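Local coordinates for ubiquinone biosynthesis accessory factor UbiJ (Escherichia coli, PDB 6H6O), which binds hydrophobic intermediates of ubiquinone biosynthesis through its SCP2 domain, the part described here, and is essential for the stability of the Ubi complex, at residues Val82-Tyr85 with Ala86-Pro90; Ser24-Asn27 with Thr28-Arg32; Gln114-Gln117 with Asn118-Leu122; Lys91-Asp94 with Arg95-Thr99. All blocks are in the same frame, centred on the assembly; numbering follows the deposited sequence. Where two conformers were deposited one is given.

Interaction 1 (Val82-Tyr85 with Ala86-Pro90); sequences VIAY and ASVLP. With LMR ((2S)-2-hydroxybutanedioic acid), chain C.
Tyr85 runs directly into Ala86, where the chain leaves strand 80-84 and starts to coil. The side chain of Ala86 packs on Val52 of strand 47-52, and Ala86 of the second subunit also packs on this residue. The turn therefore lies at the subunit boundary. Ser87 comes next. Its OG is 4.3 Å from Tyr85 CB, a loose approach, and the residue packs on Gly54 of the second subunit. Val88 makes the main link back to Tyr85. Its N donates to Tyr85 O at 3.1 Å. The N-H points at the oxygen almost straight (163°), but the donor stands 46° above the carbonyl plane. This i to i+3 bond opens the 3-10 segment 86-90, which carries the chain from the central sheet of the SCP2 domain toward helix 95-104. Leu89 N repeats the step by donating to Ala86 O. In the conformer given here, Val88 CG2 is anti to the carbonyl carbon and touches Ala84 CB at 4.0 Å. A second conformer of Val88 exists, which makes this contact less certain. Further on, Pro90 packs on Gly54 of the second subunit. The Tyr85 ring leads away from the coil to a bound (2S)-2-hydroxybutanedioic acid. C2 of the acid sits 3.7 Å above one face of the Tyr85 ring, displaced toward the rim, and its hydroxyl O2 is 3.2 Å from Tyr85 CD1. With an alanine here, the acid would probably lose the ring surface under C2.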
loop_
_atom_site.group_PDB
_atom_site.type_symbol
_atom_site.label_atom_id
_atom_site.label_comp_id
_atom_site.label_asym_id
_atom_site.label_seq_id
_atom_site.Cartn_x
_atom_site.Cartn_y
_atom_site.Cartn_z
ATOM N N VAL A 82 -6.191 10.019 -12.066
ATOM C CA VAL A 82 -7.201 9.046 -11.684
ATOM C C VAL A 82 -7.551 9.264 -10.227
ATOM O O VAL A 82 -6.656 9.541 -9.413
ATOM C CB VAL A 82 -6.841 7.566 -12.030
ATOM C CG1 VAL A 82 -6.637 7.381 -13.529
ATOM C CG2 VAL A 82 -5.604 7.095 -11.279
ATOM N N ILE A 83 -8.857 9.236 -9.917
ATOM C CA ILE A 83 -9.379 9.438 -8.563
ATOM C C ILE A 83 -10.264 8.234 -8.212
ATOM O O ILE A 83 -11.217 7.943 -8.935
ATOM C CB ILE A 83 -10.123 10.793 -8.363
ATOM C CG1 ILE A 83 -9.283 12.002 -8.870
ATOM C CG2 ILE A 83 -10.512 10.971 -6.875
ATOM C CD1 ILE A 83 -9.762 12.592 -10.159
ATOM N N ALA A 84 -9.924 7.515 -7.126
ATOM C CA ALA A 84 -10.672 6.323 -6.725
ATOM C C ALA A 84 -10.314 5.911 -5.299
ATOM O O ALA A 84 -9.267 6.306 -4.795
ATOM C CB ALA A 84 -10.341 5.173 -7.666
ATOM N N TYR A 85 -11.174 5.079 -4.669
ATOM C CA TYR A 85 -10.882 4.518 -3.360
ATOM C C TYR A 85 -9.858 3.390 -3.617
ATOM O O TYR A 85 -9.821 2.809 -4.724
ATOM C CB TYR A 85 -12.157 3.998 -2.662
ATOM C CG TYR A 85 -12.968 5.084 -1.989
ATOM C CD1 TYR A 85 -12.570 5.620 -0.770
ATOM C CD2 TYR A 85 -14.137 5.576 -2.569
ATOM C CE1 TYR A 85 -13.290 6.646 -0.160
ATOM C CE2 TYR A 85 -14.872 6.598 -1.961
ATOM C CZ TYR A 85 -14.442 7.132 -0.757
ATOM O OH TYR A 85 -15.144 8.137 -0.130
ATOM N N ALA A 86 -9.005 3.104 -2.612
ATOM C CA ALA A 86 -7.952 2.085 -2.736
ATOM C C ALA A 86 -8.486 0.715 -3.172
ATOM O O ALA A 86 -7.818 0.031 -3.942
ATOM C CB ALA A 86 -7.203 1.948 -1.420
ATOM N N SER A 87 -9.700 0.331 -2.705
ATOM C CA SER A 87 -10.327 -0.960 -2.981
ATOM C C SER A 87 -10.673 -1.169 -4.470
ATOM O O SER A 87 -11.082 -2.268 -4.829
ATOM C CB SER A 87 -11.530 -1.205 -2.072
ATOM O OG SER A 87 -12.548 -0.249 -2.305
ATOM N N VAL A 88 -10.492 -0.139 -5.330
ATOM C CA VAL A 88 -10.718 -0.268 -6.773
ATOM C C VAL A 88 -9.530 -1.037 -7.421
ATOM O O VAL A 88 -9.732 -1.733 -8.410
ATOM C CB VAL A 88 -11.010 1.117 -7.432
ATOM C CG1 VAL A 88 -11.093 1.031 -8.954
ATOM C CG2 VAL A 88 -12.290 1.728 -6.869
ATOM N N LEU A 89 -8.303 -0.915 -6.859
ATOM C CA LEU A 89 -7.066 -1.552 -7.358
ATOM C C LEU A 89 -7.196 -3.078 -7.645
ATOM O O LEU A 89 -6.898 -3.473 -8.772
ATOM C CB LEU A 89 -5.868 -1.251 -6.424
ATOM C CG LEU A 89 -4.508 -1.894 -6.732
ATOM C CD1 LEU A 89 -3.913 -1.364 -8.039
ATOM C CD2 LEU A 89 -3.531 -1.663 -5.581
ATOM N N PRO A 90 -7.687 -3.953 -6.729
ATOM C CA PRO A 90 -7.815 -5.379 -7.100
ATOM C C PRO A 90 -8.845 -5.655 -8.207
ATOM O O PRO A 90 -8.899 -6.775 -8.723
ATOM C CB PRO A 90 -8.177 -6.069 -5.781
ATOM C CG PRO A 90 -8.785 -5.012 -4.955
ATOM C CD PRO A 90 -8.135 -3.717 -5.339
HETATM C C1 LMR C . -15.339 4.615 3.496
HETATM O O1A LMR C . -16.509 4.339 4.019
HETATM O O1B LMR C . -14.394 5.045 4.129
HETATM C C2 LMR C . -15.261 4.366 2.000
HETATM O O2 LMR C . -13.945 3.952 1.643
HETATM C C3 LMR C . -16.260 3.314 1.532
HETATM C C4 LMR C . -16.096 3.006 0.065
HETATM O O4A LMR C . -15.190 2.320 -0.369
HETATM O O4B LMR C . -17.014 3.551 -0.693
#

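Interaction 2 (Ser24-Asn27 with Thr28-Arg32); sequences SLLN and TFLYR
Leu26 and Leu30 lie side by side on one flank of the helix and point the same way. Leu26 CD2 and Leu30 CD1 meet at 4.0 Å. Leu30 has CG anti to its carbonyl carbon (chi1 -56°), which places Leu30 CG 3.5 Å from Leu26 O. Leu30 is buried and packs on Phe119 and Leu122 of helix 113-128. Leu26 packs on Val68, Val70 and Leu61 of the sheet. The Phe29 ring meets the ring of Phe14 of the second subunit.

The backbone bonds are those of the last turns of helix 14-30. Each joins residue i to i+4, from Thr28 N to Ser24 O through to Tyr31 N to Asn27 O. The last measures 2.9 Å and is the most bent, with an angle of 146° at the hydrogen.

The polar side chains fall into two pairs. One water bridges Ser24 OG and Thr28 OG1, at 2.8 Å from Ser24 OG. Asn27 and Tyr31 cross at a slant, with amide and ring planes 59° apart, and Asn27 OD1 comes to 3.5 Å from Tyr31 CD1. Asn27 OD1 is hydrogen-bonded to Val68 N, and Tyr31 OH to Ser64 O.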
loop_
_atom_site.group_PDB
_atom_site.type_symbol
_atom_site.label_atom_id
_atom_site.label_comp_id
_atom_site.label_asym_id
_atom_site.label_seq_id
_atom_site.Cartn_x
_atom_site.Cartn_y
_atom_site.Cartn_z
ATOM N N SER A 24 9.476 0.420 -5.794
ATOM C CA SER A 24 10.164 -0.868 -5.854
ATOM C C SER A 24 9.225 -1.975 -6.387
ATOM O O SER A 24 9.611 -2.730 -7.277
ATOM C CB SER A 24 10.703 -1.239 -4.472
ATOM O OG SER A 24 11.375 -2.484 -4.535
ATOM N N LEU A 25 7.993 -2.028 -5.862
ATOM C CA LEU A 25 6.959 -2.999 -6.249
ATOM C C LEU A 25 6.642 -2.867 -7.743
ATOM O O LEU A 25 6.664 -3.875 -8.449
ATOM C CB LEU A 25 5.672 -2.780 -5.441
ATOM C CG LEU A 25 5.454 -3.639 -4.166
ATOM C CD1 LEU A 25 4.343 -3.075 -3.331
ATOM C CD2 LEU A 25 5.070 -5.058 -4.539
ATOM N N LEU A 26 6.354 -1.638 -8.212
ATOM C CA LEU A 26 6.038 -1.371 -9.623
ATOM C C LEU A 26 7.176 -1.736 -10.550
ATOM O O LEU A 26 6.924 -2.298 -11.611
ATOM C CB LEU A 26 5.627 0.090 -9.833
ATOM C CG LEU A 26 4.282 0.508 -9.239
ATOM C CD1 LEU A 26 4.112 2.011 -9.337
ATOM C CD2 LEU A 26 3.094 -0.266 -9.886
ATOM N N ASN A 27 8.431 -1.429 -10.163
ATOM C CA ASN A 27 9.556 -1.773 -11.016
ATOM C C ASN A 27 9.798 -3.287 -11.102
ATOM O O ASN A 27 9.993 -3.807 -12.201
ATOM C CB ASN A 27 10.806 -1.011 -10.634
ATOM C CG ASN A 27 10.709 0.415 -11.137
ATOM O OD1 ASN A 27 10.578 0.668 -12.341
ATOM N ND2 ASN A 27 10.719 1.357 -10.228
ATOM N N THR A 28 9.695 -3.997 -9.985
ATOM C CA THR A 28 9.872 -5.453 -10.037
ATOM C C THR A 28 8.744 -6.121 -10.841
ATOM O O THR A 28 8.994 -7.057 -11.608
ATOM C CB THR A 28 9.980 -6.035 -8.614
ATOM O OG1 THR A 28 11.000 -5.330 -7.897
ATOM C CG2 THR A 28 10.279 -7.543 -8.618
ATOM N N PHE A 29 7.517 -5.622 -10.695
ATOM C CA PHE A 29 6.348 -6.204 -11.359
ATOM C C PHE A 29 6.248 -5.889 -12.867
ATOM O O PHE A 29 5.950 -6.790 -13.677
ATOM C CB PHE A 29 5.065 -5.782 -10.617
ATOM C CG PHE A 29 3.765 -6.379 -11.114
ATOM C CD1 PHE A 29 3.550 -7.758 -11.076
ATOM C CD2 PHE A 29 2.746 -5.562 -11.589
ATOM C CE1 PHE A 29 2.334 -8.308 -11.510
ATOM C CE2 PHE A 29 1.541 -6.116 -12.052
ATOM C CZ PHE A 29 1.343 -7.482 -12.005
ATOM N N LEU A 30 6.554 -4.641 -13.238
ATOM C CA LEU A 30 6.374 -4.126 -14.593
ATOM C C LEU A 30 7.615 -3.975 -15.446
ATOM O O LEU A 30 7.506 -4.117 -16.660
ATOM C CB LEU A 30 5.644 -2.763 -14.544
ATOM C CG LEU A 30 4.285 -2.705 -13.819
ATOM C CD1 LEU A 30 3.795 -1.279 -13.734
ATOM C CD2 LEU A 30 3.208 -3.613 -14.505
ATOM N N TYR A 31 8.774 -3.670 -14.851
ATOM C CA TYR A 31 9.990 -3.388 -15.618
ATOM C C TYR A 31 11.059 -4.470 -15.632
ATOM O O TYR A 31 12.039 -4.331 -16.375
ATOM C CB TYR A 31 10.616 -2.077 -15.113
ATOM C CG TYR A 31 9.975 -0.856 -15.716
ATOM C CD1 TYR A 31 8.795 -0.329 -15.190
ATOM C CD2 TYR A 31 10.533 -0.234 -16.832
ATOM C CE1 TYR A 31 8.191 0.791 -15.761
ATOM C CE2 TYR A 31 9.964 0.905 -17.380
ATOM C CZ TYR A 31 8.798 1.416 -16.839
ATOM O OH TYR A 31 8.256 2.540 -17.383
ATOM N N ARG A 32 10.911 -5.518 -14.814
ATOM C CA ARG A 32 11.932 -6.565 -14.745
ATOM C C ARG A 32 11.965 -7.426 -16.032
ATOM O O ARG A 32 13.048 -7.804 -16.475
ATOM C CB ARG A 32 11.697 -7.449 -13.507
ATOM C CG ARG A 32 12.741 -8.523 -13.247
ATOM C CD ARG A 32 12.459 -9.212 -11.922
ATOM N NE ARG A 32 13.402 -10.302 -11.656
ATOM C CZ ARG A 32 14.545 -10.167 -10.988
ATOM N NH1 ARG A 32 15.341 -11.213 -10.803
ATOM N NH2 ARG A 32 14.906 -8.983 -10.508
HETATM O O HOH W 1 10.292 -5.036 -4.985
#

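Interaction 3 (Gln114-Gln117 with Asn118-Leu122); sequences QVVQ and NFVAL
Asn118 folds its side chain back over the carbonyl of Gln114, one turn earlier in the helix. Its CB starts 3.3 Å from Gln114 O and lies a little farther from Val115 O. CG stands anti to the carbonyl carbon of Asn118 (chi1 -69°). This torsion carries the amide along the helix surface, with CG 3.2 Å from Gln114 O. At the tip, ND2 is also 3.2 Å from Gln114 O, but the angle is too poor for a hydrogen bond. OD1 lies farther off, 3.7 Å from Gln114 O. It is the backbone N of Asn118 that bonds Gln114 O, at 2.8 Å. The side chain also touches Arg42, outside the helix.

That bond is the first of four i to i+4 bonds between 114-117 and 118-122 in helix 113-128, which packs against the sheet of the SCP2 domain. Val120 N to Val116 O is the straightest of them, at 171°. On the same flank, Val116 CG2 and Val120 CG2 approach to 4.2 Å. Val116 rests on Cys80 and Val82 of strand 80-84, and Val120 on Leu98 of helix 95-104, so this buried flank meets both elements. The Phe119 ring leads away from the preceding turn. Phe119 CB lies 3.5 Å from Val115 O. Ala121 CB is 3.4 Å from Gln117 O, which accepts from Ala121 N.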
loop_
_atom_site.group_PDB
_atom_site.type_symbol
_atom_site.label_atom_id
_atom_site.label_comp_id
_atom_site.label_asym_id
_atom_site.label_seq_id
_atom_site.Cartn_x
_atom_site.Cartn_y
_atom_site.Cartn_z
ATOM N N GLN A 114 -6.209 7.236 -22.383
ATOM C CA GLN A 114 -5.304 6.238 -22.969
ATOM C C GLN A 114 -4.180 5.844 -22.021
ATOM O O GLN A 114 -3.801 4.680 -22.001
ATOM C CB GLN A 114 -4.742 6.701 -24.329
ATOM C CG GLN A 114 -5.817 6.816 -25.408
ATOM C CD GLN A 114 -5.233 7.134 -26.761
ATOM O OE1 GLN A 114 -4.823 8.266 -27.044
ATOM N NE2 GLN A 114 -5.205 6.141 -27.633
ATOM N N VAL A 115 -3.698 6.789 -21.189
ATOM C CA VAL A 115 -2.629 6.533 -20.214
ATOM C C VAL A 115 -3.046 5.446 -19.219
ATOM O O VAL A 115 -2.323 4.450 -19.068
ATOM C CB VAL A 115 -2.136 7.852 -19.519
ATOM C CG1 VAL A 115 -1.141 7.553 -18.392
ATOM C CG2 VAL A 115 -1.516 8.811 -20.539
ATOM N N VAL A 116 -4.217 5.598 -18.573
ATOM C CA VAL A 116 -4.694 4.594 -17.610
ATOM C C VAL A 116 -5.069 3.272 -18.348
ATOM O O VAL A 116 -4.783 2.196 -17.831
ATOM C CB VAL A 116 -5.797 5.121 -16.647
ATOM C CG1 VAL A 116 -7.082 5.485 -17.400
ATOM C CG2 VAL A 116 -6.065 4.123 -15.514
ATOM N N GLN A 117 -5.646 3.357 -19.561
ATOM C CA GLN A 117 -5.947 2.147 -20.347
ATOM C C GLN A 117 -4.651 1.360 -20.628
ATOM O O GLN A 117 -4.625 0.139 -20.442
ATOM C CB GLN A 117 -6.642 2.495 -21.675
ATOM C CG GLN A 117 -8.085 2.965 -21.498
ATOM C CD GLN A 117 -8.664 3.555 -22.769
ATOM O OE1 GLN A 117 -7.954 3.896 -23.719
ATOM N NE2 GLN A 117 -9.974 3.727 -22.811
ATOM N N ASN A 118 -3.568 2.074 -21.011
ATOM C CA ASN A 118 -2.265 1.455 -21.306
ATOM C C ASN A 118 -1.617 0.914 -20.038
ATOM O O ASN A 118 -1.017 -0.151 -20.077
ATOM C CB ASN A 118 -1.338 2.422 -22.051
ATOM C CG ASN A 118 -1.832 2.696 -23.457
ATOM O OD1 ASN A 118 -2.543 1.896 -24.056
ATOM N ND2 ASN A 118 -1.451 3.818 -24.033
ATOM N N PHE A 119 -1.794 1.608 -18.917
ATOM C CA PHE A 119 -1.269 1.149 -17.638
ATOM C C PHE A 119 -1.927 -0.202 -17.218
ATOM O O PHE A 119 -1.221 -1.159 -16.868
ATOM C CB PHE A 119 -1.439 2.229 -16.555
ATOM C CG PHE A 119 -0.897 1.797 -15.216
ATOM C CD1 PHE A 119 0.477 1.676 -15.005
ATOM C CD2 PHE A 119 -1.755 1.438 -14.187
ATOM C CE1 PHE A 119 0.988 1.253 -13.770
ATOM C CE2 PHE A 119 -1.244 0.997 -12.954
ATOM C CZ PHE A 119 0.127 0.936 -12.751
ATOM N N VAL A 120 -3.267 -0.265 -17.283
ATOM C CA VAL A 120 -4.072 -1.457 -16.962
ATOM C C VAL A 120 -3.708 -2.621 -17.938
ATOM O O VAL A 120 -3.497 -3.754 -17.493
ATOM C CB VAL A 120 -5.592 -1.100 -16.908
ATOM C CG1 VAL A 120 -6.481 -2.350 -16.798
ATOM C CG2 VAL A 120 -5.878 -0.107 -15.774
ATOM N N ALA A 121 -3.569 -2.309 -19.247
ATOM C CA ALA A 121 -3.156 -3.279 -20.273
ATOM C C ALA A 121 -1.760 -3.835 -19.921
ATOM O O ALA A 121 -1.554 -5.044 -20.010
ATOM C CB ALA A 121 -3.135 -2.622 -21.640
ATOM N N LEU A 122 -0.816 -2.964 -19.501
ATOM C CA LEU A 122 0.532 -3.371 -19.084
ATOM C C LEU A 122 0.473 -4.284 -17.859
ATOM O O LEU A 122 1.114 -5.343 -17.884
ATOM C CB LEU A 122 1.458 -2.147 -18.831
ATOM C CG LEU A 122 2.829 -2.411 -18.176
ATOM C CD1 LEU A 122 3.693 -3.372 -19.002
ATOM C CD2 LEU A 122 3.569 -1.101 -17.897
#

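Interaction 4 (Lys91-Asp94 with Arg95-Thr99); sequences KLRD and RQQLT. With CA (calcium ion), chain H.
Gln97 folds back toward Lys91, and its NE2 donates to Lys91 O. Its CG is anti to its carbonyl carbon and the chain bends at chi2, which brings Gln97 NE2 to 3.2 Å from Lys91 O. NE2 lies in the carbonyl plane of Lys91, on a lone pair. The bond is bent at the hydrogen, and Lys91 O is tilted out of the Gln97 amide plane. Arg93 runs alongside Gln97 in the same direction, with guanidinium and amide planes 49° apart. Gln97 NE2 comes up at the guanidinium edge, 3.4 Å from Arg93 NH2. Both are donors, so this is contact without a bond.

Asp94 is the N-cap of helix 95-104. Its CG sits between the backbone N and the carbonyl carbon (chi1 45°). This torsion points the carboxylate at the N-H groups of the first turn, where Asp94 OD1 accepts from Gln97 N at 3.2 Å along a nearly straight N-H (170°). The Gln96 amide and this carboxylate are turned obliquely to each other, with Gln96 CB 3.4 Å from Asp94 OD1. An alanine at the cap would probably leave Gln97 N without its side-chain acceptor and the helix start less firmly fixed.

Leu92, the centre of an inverse gamma turn, lies across Leu98. Leu92 CD2 and Leu98 CD1 touch at 3.6 Å. A calcium ion is bound by Arg93 O at 2.5 Å, by two waters, and by Asp124 and Glu127 of helix 113-128. Lys91 NZ forms a salt bridge with Glu106.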
loop_
_atom_site.group_PDB
_atom_site.type_symbol
_atom_site.label_atom_id
_atom_site.label_comp_id
_atom_site.label_asym_id
_atom_site.label_seq_id
_atom_site.Cartn_x
_atom_site.Cartn_y
_atom_site.Cartn_z
ATOM N N LYS A 91 -9.647 -4.635 -8.593
ATOM C CA LYS A 91 -10.669 -4.769 -9.647
ATOM C C LYS A 91 -10.127 -4.464 -11.037
ATOM O O LYS A 91 -10.781 -4.817 -12.019
ATOM C CB LYS A 91 -11.877 -3.857 -9.384
ATOM C CG LYS A 91 -12.642 -4.164 -8.110
ATOM C CD LYS A 91 -13.710 -3.150 -7.851
ATOM C CE LYS A 91 -14.395 -3.414 -6.536
ATOM N NZ LYS A 91 -15.518 -2.476 -6.319
ATOM N N LEU A 92 -9.004 -3.736 -11.131
ATOM C CA LEU A 92 -8.413 -3.343 -12.404
ATOM C C LEU A 92 -7.695 -4.523 -13.111
ATOM O O LEU A 92 -6.511 -4.436 -13.441
ATOM C CB LEU A 92 -7.503 -2.100 -12.222
ATOM C CG LEU A 92 -8.195 -0.793 -11.787
ATOM C CD1 LEU A 92 -7.176 0.259 -11.364
ATOM C CD2 LEU A 92 -9.036 -0.221 -12.896
ATOM N N ARG A 93 -8.447 -5.615 -13.368
ATOM C CA ARG A 93 -7.956 -6.844 -14.006
ATOM C C ARG A 93 -7.664 -6.681 -15.498
ATOM O O ARG A 93 -6.709 -7.281 -15.995
ATOM C CB ARG A 93 -8.930 -8.011 -13.773
ATOM C CG ARG A 93 -9.088 -8.397 -12.306
ATOM C CD ARG A 93 -10.228 -9.373 -12.092
ATOM N NE ARG A 93 -10.387 -9.719 -10.678
ATOM C CZ ARG A 93 -11.179 -9.071 -9.827
ATOM N NH1 ARG A 93 -11.259 -9.458 -8.561
ATOM N NH2 ARG A 93 -11.897 -8.031 -10.236
ATOM N N ASP A 94 -8.490 -5.891 -16.212
ATOM C CA ASP A 94 -8.361 -5.648 -17.656
ATOM C C ASP A 94 -9.135 -4.391 -18.080
ATOM O O ASP A 94 -9.803 -3.778 -17.243
ATOM C CB ASP A 94 -8.838 -6.883 -18.469
ATOM C CG ASP A 94 -10.148 -7.505 -18.011
ATOM O OD1 ASP A 94 -11.087 -6.743 -17.682
ATOM O OD2 ASP A 94 -10.250 -8.752 -18.031
ATOM N N ARG A 95 -9.046 -4.011 -19.376
ATOM C CA ARG A 95 -9.743 -2.853 -19.952
ATOM C C ARG A 95 -11.274 -2.927 -19.772
ATOM O O ARG A 95 -11.903 -1.882 -19.592
ATOM C CB ARG A 95 -9.335 -2.635 -21.438
ATOM C CG ARG A 95 -10.105 -1.553 -22.239
ATOM C CD ARG A 95 -10.055 -0.148 -21.641
ATOM N NE ARG A 95 -11.186 0.672 -22.086
ATOM C CZ ARG A 95 -11.690 1.704 -21.412
ATOM N NH1 ARG A 95 -11.181 2.052 -20.239
ATOM N NH2 ARG A 95 -12.717 2.385 -21.901
ATOM N N GLN A 96 -11.866 -4.144 -19.794
ATOM C CA GLN A 96 -13.312 -4.340 -19.616
ATOM C C GLN A 96 -13.740 -3.811 -18.255
ATOM O O GLN A 96 -14.672 -3.005 -18.162
ATOM C CB GLN A 96 -13.681 -5.822 -19.643
ATOM C CG GLN A 96 -13.364 -6.575 -20.905
ATOM C CD GLN A 96 -14.126 -7.860 -20.815
ATOM O OE1 GLN A 96 -13.666 -8.851 -20.236
ATOM N NE2 GLN A 96 -15.358 -7.834 -21.290
ATOM N N GLN A 97 -13.065 -4.305 -17.201
ATOM C CA GLN A 97 -13.279 -3.922 -15.818
ATOM C C GLN A 97 -13.014 -2.439 -15.663
ATOM O O GLN A 97 -13.764 -1.763 -14.955
ATOM C CB GLN A 97 -12.373 -4.740 -14.883
ATOM C CG GLN A 97 -12.938 -6.115 -14.532
ATOM C CD GLN A 97 -14.075 -6.020 -13.538
ATOM O OE1 GLN A 97 -15.253 -5.949 -13.909
ATOM N NE2 GLN A 97 -13.746 -5.988 -12.252
ATOM N N LEU A 98 -11.981 -1.915 -16.366
ATOM C CA LEU A 98 -11.668 -0.496 -16.304
ATOM C C LEU A 98 -12.830 0.330 -16.873
ATOM O O LEU A 98 -13.231 1.310 -16.238
ATOM C CB LEU A 98 -10.321 -0.189 -17.006
ATOM C CG LEU A 98 -9.892 1.277 -17.130
ATOM C CD1 LEU A 98 -9.665 1.914 -15.758
ATOM C CD2 LEU A 98 -8.649 1.407 -18.011
ATOM N N THR A 99 -13.408 -0.098 -18.017
ATOM C CA THR A 99 -14.545 0.591 -18.643
ATOM C C THR A 99 -15.765 0.579 -17.705
ATOM O O THR A 99 -16.419 1.613 -17.554
ATOM C CB THR A 99 -14.874 -0.010 -20.036
ATOM O OG1 THR A 99 -13.663 -0.224 -20.758
ATOM C CG2 THR A 99 -15.780 0.891 -20.859
HETATM CA CA CA H . -5.618 -9.469 -15.438
HETATM O O HOH W 2 -4.373 -7.523 -14.277
HETATM O O HOH W 3 -5.770 -11.645 -16.799
#

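In the fold
Interaction 3 is the most central of the four and is partly buried; interactions 1, 2 and 4 are surface contacts. Helix 113-128, which carries interaction 3, touches all three others. Interactions 2 and 3 are both ordinary helix turns with i to i+4 bonds, and each presents an apolar flank to the rest of the domain. Interactions 1 and 4 follow each other in the chain and lead from the sheet to a helix. Their chemistry is more polar: interaction 1 pairs a 3-10 turn with a ring against a bound acid, and interaction 4 joins a helix cap to a calcium ligand. Interactions 1 and 2 touch the second subunit; interactions 3 and 4 do not.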